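Long-range contact in pyridine nucleotide-disulfide oxidoreductase-like protein (Myceliophthora thermophila, PDB 5MQ6), which inserts one oxygen atom beside the carbonyl of ketones, polycyclic ones above all, to give esters or lactones, using FAD and NADPH: residues D16-Y26 against Y389-R400. Sequence-based numbering, arbitrary orientation.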
loop_
_atom_site.group_PDB
_atom_site.type_symbol
_atom_site.label_atom_id
_atom_site.label_comp_id
_atom_site.label_asym_id
_atom_site.label_seq_id
_atom_site.Cartn_x
_atom_site.Cartn_y
_atom_site.Cartn_z
ATOM N N ASP A 16 30.021 8.103 -20.342
ATOM C CA ASP A 16 28.943 7.271 -19.732
ATOM C C ASP A 16 29.419 6.770 -18.343
ATOM O O ASP A 16 28.724 7.013 -17.299
ATOM C CB ASP A 16 28.601 6.095 -20.710
ATOM C CG ASP A 16 27.714 4.929 -20.083
ATOM O OD1 ASP A 16 26.439 5.048 -20.061
ATOM O OD2 ASP A 16 28.288 3.849 -19.714
ATOM N N LEU A 17 30.619 6.153 -18.323
ATOM C CA LEU A 17 31.137 5.498 -17.092
ATOM C C LEU A 17 31.597 6.559 -16.066
ATOM O O LEU A 17 31.387 6.404 -14.849
ATOM C CB LEU A 17 32.206 4.408 -17.366
ATOM C CG LEU A 17 31.766 3.235 -18.311
ATOM C CD1 LEU A 17 32.910 2.261 -18.608
ATOM C CD2 LEU A 17 30.547 2.473 -17.790
ATOM N N LYS A 18 32.159 7.660 -16.558
ATOM C CA LYS A 18 32.473 8.787 -15.703
ATOM C C LYS A 18 31.226 9.272 -14.959
ATOM O O LYS A 18 31.240 9.357 -13.749
ATOM C CB LYS A 18 33.074 9.951 -16.505
ATOM C CG LYS A 18 34.581 9.995 -16.420
ATOM C CD LYS A 18 34.987 10.511 -15.048
ATOM C CE LYS A 18 36.397 10.092 -14.659
ATOM N NZ LYS A 18 36.395 9.156 -13.491
ATOM N N LEU A 19 30.151 9.575 -15.688
ATOM C CA LEU A 19 28.913 10.075 -15.082
ATOM C C LEU A 19 28.493 9.191 -13.848
ATOM O O LEU A 19 27.932 9.723 -12.923
ATOM C CB LEU A 19 27.798 10.334 -16.153
ATOM C CG LEU A 19 26.454 11.088 -15.876
ATOM C CD1 LEU A 19 26.521 12.186 -14.813
ATOM C CD2 LEU A 19 25.815 11.665 -17.162
ATOM N N HIS A 20 28.877 7.915 -13.744
ATOM C CA HIS A 20 28.731 7.216 -12.406
ATOM C C HIS A 20 29.816 7.539 -11.304
ATOM O O HIS A 20 30.369 6.688 -10.678
ATOM C CB HIS A 20 28.514 5.748 -12.620
ATOM C CG HIS A 20 27.452 5.456 -13.641
ATOM N ND1 HIS A 20 27.738 5.193 -14.967
ATOM C CD2 HIS A 20 26.100 5.420 -13.536
ATOM C CE1 HIS A 20 26.614 4.977 -15.629
ATOM N NE2 HIS A 20 25.605 5.112 -14.784
ATOM N N GLN A 21 30.141 8.819 -11.147
ATOM C CA GLN A 21 30.406 9.444 -9.841
ATOM C C GLN A 21 29.045 9.998 -9.265
ATOM O O GLN A 21 28.939 10.445 -8.133
ATOM C CB GLN A 21 31.504 10.538 -9.990
ATOM C CG GLN A 21 31.265 11.666 -11.028
ATOM C CD GLN A 21 32.491 11.998 -11.930
ATOM O OE1 GLN A 21 33.493 12.568 -11.474
ATOM N NE2 GLN A 21 32.388 11.683 -13.223
ATOM N N LEU A 22 28.004 9.985 -10.081
ATOM C CA LEU A 22 26.609 10.061 -9.621
ATOM C C LEU A 22 26.322 9.109 -8.424
ATOM O O LEU A 22 25.755 9.514 -7.339
ATOM C CB LEU A 22 25.708 9.666 -10.794
ATOM C CG LEU A 22 24.195 9.721 -10.660
ATOM C CD1 LEU A 22 23.758 11.156 -10.329
ATOM C CD2 LEU A 22 23.509 9.248 -11.944
ATOM N N SER A 23 26.727 7.849 -8.606
ATOM C CA SER A 23 26.547 6.859 -7.535
ATOM C C SER A 23 27.424 7.195 -6.292
ATOM O O SER A 23 27.111 6.753 -5.179
ATOM C CB SER A 23 26.647 5.408 -8.035
ATOM O OG SER A 23 27.956 5.142 -8.399
ATOM N N GLN A 24 28.445 8.046 -6.458
ATOM C CA GLN A 24 29.059 8.681 -5.288
ATOM C C GLN A 24 28.177 9.728 -4.608
ATOM O O GLN A 24 28.112 9.777 -3.364
ATOM C CB GLN A 24 30.434 9.257 -5.593
ATOM C CG GLN A 24 31.514 8.187 -5.506
ATOM C CD GLN A 24 32.903 8.773 -5.641
ATOM O OE1 GLN A 24 33.763 8.557 -4.771
ATOM N NE2 GLN A 24 33.135 9.531 -6.727
ATOM N N LYS A 25 27.508 10.579 -5.378
ATOM C CA LYS A 25 26.536 11.524 -4.785
ATOM C C LYS A 25 25.369 10.758 -4.113
ATOM O O LYS A 25 24.905 11.154 -3.045
ATOM C CB LYS A 25 26.037 12.491 -5.854
ATOM C CG LYS A 25 24.960 13.429 -5.414
ATOM C CD LYS A 25 25.376 14.391 -4.314
ATOM C CE LYS A 25 24.691 15.722 -4.558
ATOM N NZ LYS A 25 24.719 16.586 -3.357
ATOM N N TYR A 26 24.931 9.669 -4.747
ATOM C CA TYR A 26 23.859 8.790 -4.246
ATOM C C TYR A 26 24.235 8.115 -2.898
ATOM O O TYR A 26 23.442 8.180 -1.957
ATOM C CB TYR A 26 23.523 7.687 -5.284
ATOM C CG TYR A 26 22.643 8.067 -6.511
ATOM C CD1 TYR A 26 22.252 9.369 -6.786
ATOM C CD2 TYR A 26 22.244 7.067 -7.399
ATOM C CE1 TYR A 26 21.529 9.670 -7.916
ATOM C CE2 TYR A 26 21.482 7.323 -8.513
ATOM C CZ TYR A 26 21.116 8.654 -8.793
ATOM O OH TYR A 26 20.329 8.923 -9.919
ATOM N N TYR A 389 21.567 0.500 -12.752
ATOM C CA TYR A 389 22.030 1.897 -12.616
ATOM C C TYR A 389 22.123 2.647 -13.984
ATOM O O TYR A 389 21.698 3.832 -14.110
ATOM C CB TYR A 389 23.351 1.948 -11.822
ATOM C CG TYR A 389 23.101 1.969 -10.340
ATOM C CD1 TYR A 389 22.909 0.808 -9.623
ATOM C CD2 TYR A 389 23.040 3.148 -9.652
ATOM C CE1 TYR A 389 22.641 0.828 -8.252
ATOM C CE2 TYR A 389 22.760 3.178 -8.300
ATOM C CZ TYR A 389 22.574 2.007 -7.609
ATOM O OH TYR A 389 22.293 2.040 -6.254
ATOM N N LYS A 390 22.642 1.960 -14.993
ATOM C CA LYS A 390 22.708 2.516 -16.346
ATOM C C LYS A 390 21.341 2.664 -16.926
ATOM O O LYS A 390 21.078 3.658 -17.548
ATOM C CB LYS A 390 23.520 1.665 -17.319
ATOM C CG LYS A 390 25.035 1.631 -17.100
ATOM C CD LYS A 390 25.774 1.242 -18.412
ATOM C CE LYS A 390 26.595 -0.056 -18.354
ATOM N NZ LYS A 390 28.056 0.194 -18.180
ATOM N N LEU A 391 20.460 1.687 -16.735
ATOM C CA LEU A 391 19.095 1.855 -17.182
ATOM C C LEU A 391 18.353 3.074 -16.597
ATOM O O LEU A 391 17.604 3.796 -17.292
ATOM C CB LEU A 391 18.322 0.578 -16.864
ATOM C CG LEU A 391 16.919 0.439 -17.418
ATOM C CD1 LEU A 391 16.911 0.544 -18.957
ATOM C CD2 LEU A 391 16.360 -0.904 -16.870
ATOM N N ASP A 392 18.573 3.326 -15.320
ATOM C CA ASP A 392 17.904 4.421 -14.638
ATOM C C ASP A 392 18.421 5.825 -14.930
ATOM O O ASP A 392 17.696 6.848 -14.716
ATOM C CB ASP A 392 17.986 4.213 -13.151
ATOM C CG ASP A 392 16.961 5.019 -12.427
ATOM O OD1 ASP A 392 15.805 5.060 -12.875
ATOM O OD2 ASP A 392 17.327 5.650 -11.407
ATOM N N LEU A 393 19.678 5.905 -15.337
ATOM C CA LEU A 393 20.359 7.163 -15.451
ATOM C C LEU A 393 19.576 8.218 -16.268
ATOM O O LEU A 393 19.407 9.346 -15.799
ATOM C CB LEU A 393 21.760 6.938 -16.015
ATOM C CG LEU A 393 22.473 8.199 -16.470
ATOM C CD1 LEU A 393 22.767 9.030 -15.280
ATOM C CD2 LEU A 393 23.755 7.776 -17.137
ATOM N N PRO A 394 19.071 7.853 -17.444
ATOM C CA PRO A 394 18.417 8.895 -18.209
ATOM C C PRO A 394 17.141 9.445 -17.525
ATOM O O PRO A 394 16.942 10.686 -17.477
ATOM C CB PRO A 394 18.058 8.203 -19.514
ATOM C CG PRO A 394 19.034 7.081 -19.632
ATOM C CD PRO A 394 19.309 6.634 -18.258
ATOM N N HIS A 395 16.271 8.582 -17.010
ATOM C CA HIS A 395 15.094 9.138 -16.384
ATOM C C HIS A 395 15.467 9.956 -15.139
ATOM O O HIS A 395 14.943 11.060 -14.893
ATOM C CB HIS A 395 14.117 8.068 -15.962
ATOM C CG HIS A 395 12.951 8.600 -15.174
ATOM N ND1 HIS A 395 11.982 9.409 -15.714
ATOM C CD2 HIS A 395 12.610 8.449 -13.876
ATOM C CE1 HIS A 395 11.080 9.705 -14.801
ATOM N NE2 HIS A 395 11.433 9.130 -13.682
ATOM N N ALA A 396 16.379 9.428 -14.337
ATOM C CA ALA A 396 16.759 10.088 -13.108
ATOM C C ALA A 396 17.323 11.492 -13.363
ATOM O O ALA A 396 17.010 12.411 -12.632
ATOM C CB ALA A 396 17.778 9.243 -12.398
ATOM N N GLU A 397 18.155 11.632 -14.399
ATOM C CA GLU A 397 18.708 12.943 -14.740
ATOM C C GLU A 397 17.584 13.861 -15.233
ATOM O O GLU A 397 17.613 15.027 -14.911
ATOM C CB GLU A 397 19.786 12.849 -15.786
ATOM C CG GLU A 397 21.006 12.107 -15.323
ATOM C CD GLU A 397 22.106 12.988 -14.675
ATOM O OE1 GLU A 397 22.077 13.075 -13.388
ATOM O OE2 GLU A 397 23.001 13.543 -15.454
ATOM N N GLN A 398 16.618 13.351 -16.002
ATOM C CA GLN A 398 15.462 14.190 -16.367
ATOM C C GLN A 398 14.655 14.671 -15.192
ATOM O O GLN A 398 14.167 15.766 -15.215
ATOM C CB GLN A 398 14.535 13.528 -17.353
ATOM C CG GLN A 398 15.323 13.310 -18.678
ATOM C CD GLN A 398 14.423 13.088 -19.848
ATOM O OE1 GLN A 398 13.294 12.628 -19.695
ATOM N NE2 GLN A 398 14.886 13.483 -21.031
ATOM N N VAL A 399 14.485 13.858 -14.177
ATOM C CA VAL A 399 13.709 14.305 -13.026
ATOM C C VAL A 399 14.384 15.497 -12.345
ATOM O O VAL A 399 13.722 16.453 -11.996
ATOM C CB VAL A 399 13.507 13.196 -12.008
ATOM C CG1 VAL A 399 12.645 13.684 -10.800
ATOM C CG2 VAL A 399 12.817 11.992 -12.644
ATOM N N ARG A 400 15.696 15.421 -12.145
ATOM C CA ARG A 400 16.456 16.527 -11.524
ATOM C C ARG A 400 16.462 17.792 -12.357
ATOM O O ARG A 400 16.395 18.921 -11.834
ATOM C CB ARG A 400 17.883 16.111 -11.287
ATOM C CG ARG A 400 18.179 15.175 -10.081
ATOM C CD ARG A 400 19.620 14.583 -10.271
ATOM N NE ARG A 400 19.466 13.311 -9.792
ATOM C CZ ARG A 400 19.792 12.126 -10.232
ATOM N NH1 ARG A 400 20.583 11.802 -11.271
ATOM N NH2 ARG A 400 19.283 11.203 -9.465
HETATM O O HOH W 1 19.785 6.755 -11.218
#
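Leu22 and Leu393 form the apolar centre, where Leu22 CD2 lies 3.4 Å from Leu393 CD1, closer than two methyls normally pack. Leu393 CG, anti to the backbone N (chi1 167°), carries the branch toward 16-26; there CD1 meets Leu22, and CD2 meets the His20 ring, 4.0 Å from NE2. That buried nitrogen has no polar partner in the model, though the ring is poorly ordered and its placement approximate. On one flank the Tyr26 and Tyr389 rings meet rim to rim, Tyr26 CD2 being 4.0 Å from Tyr389 CE2.

Outward from the leucines, the Tyr26 hydroxyl gathers the polar contacts. Arg400 NH2 donates to Tyr26 OH with an N-H...O angle of 155° and the oxygen near the guanidinium plane; the modelled 2.5 Å is suspiciously short, so the direction is surer than the length. NH1 adds a weak second bond. The same oxygen lies 2.6 Å from a water that donates to Asp392 OD2. Arg400 NH1 also forms a salt bridge to Glu397 OE1 (2.9 Å), fully in the guanidinium plane, so two in-plane partners limit the group's rotation. A leucine at Arg400 would probably leave Glu397 without its charge mate and the Tyr26 hydroxyl without its guanidinium donors. At the solvent-facing edge, Lys390 reaches Asp16 in a long salt bridge, OD2 to NZ 4.0 Å, although Asp16 is poorly ordered.

The axes of 22-26 and 389-400 cross at 82° with a closest approach of 12.8 Å, a separation at which side chains, not backbones, meet. The contact thus packs the N-terminal helices 15-19 and 22-31 across helix 378-406 at the periphery of the chain. On the contact side Ala418 O accepts from Arg400 NE; behind the long helix, Trp306 of strand 305-306 meets His395 edge-to-face.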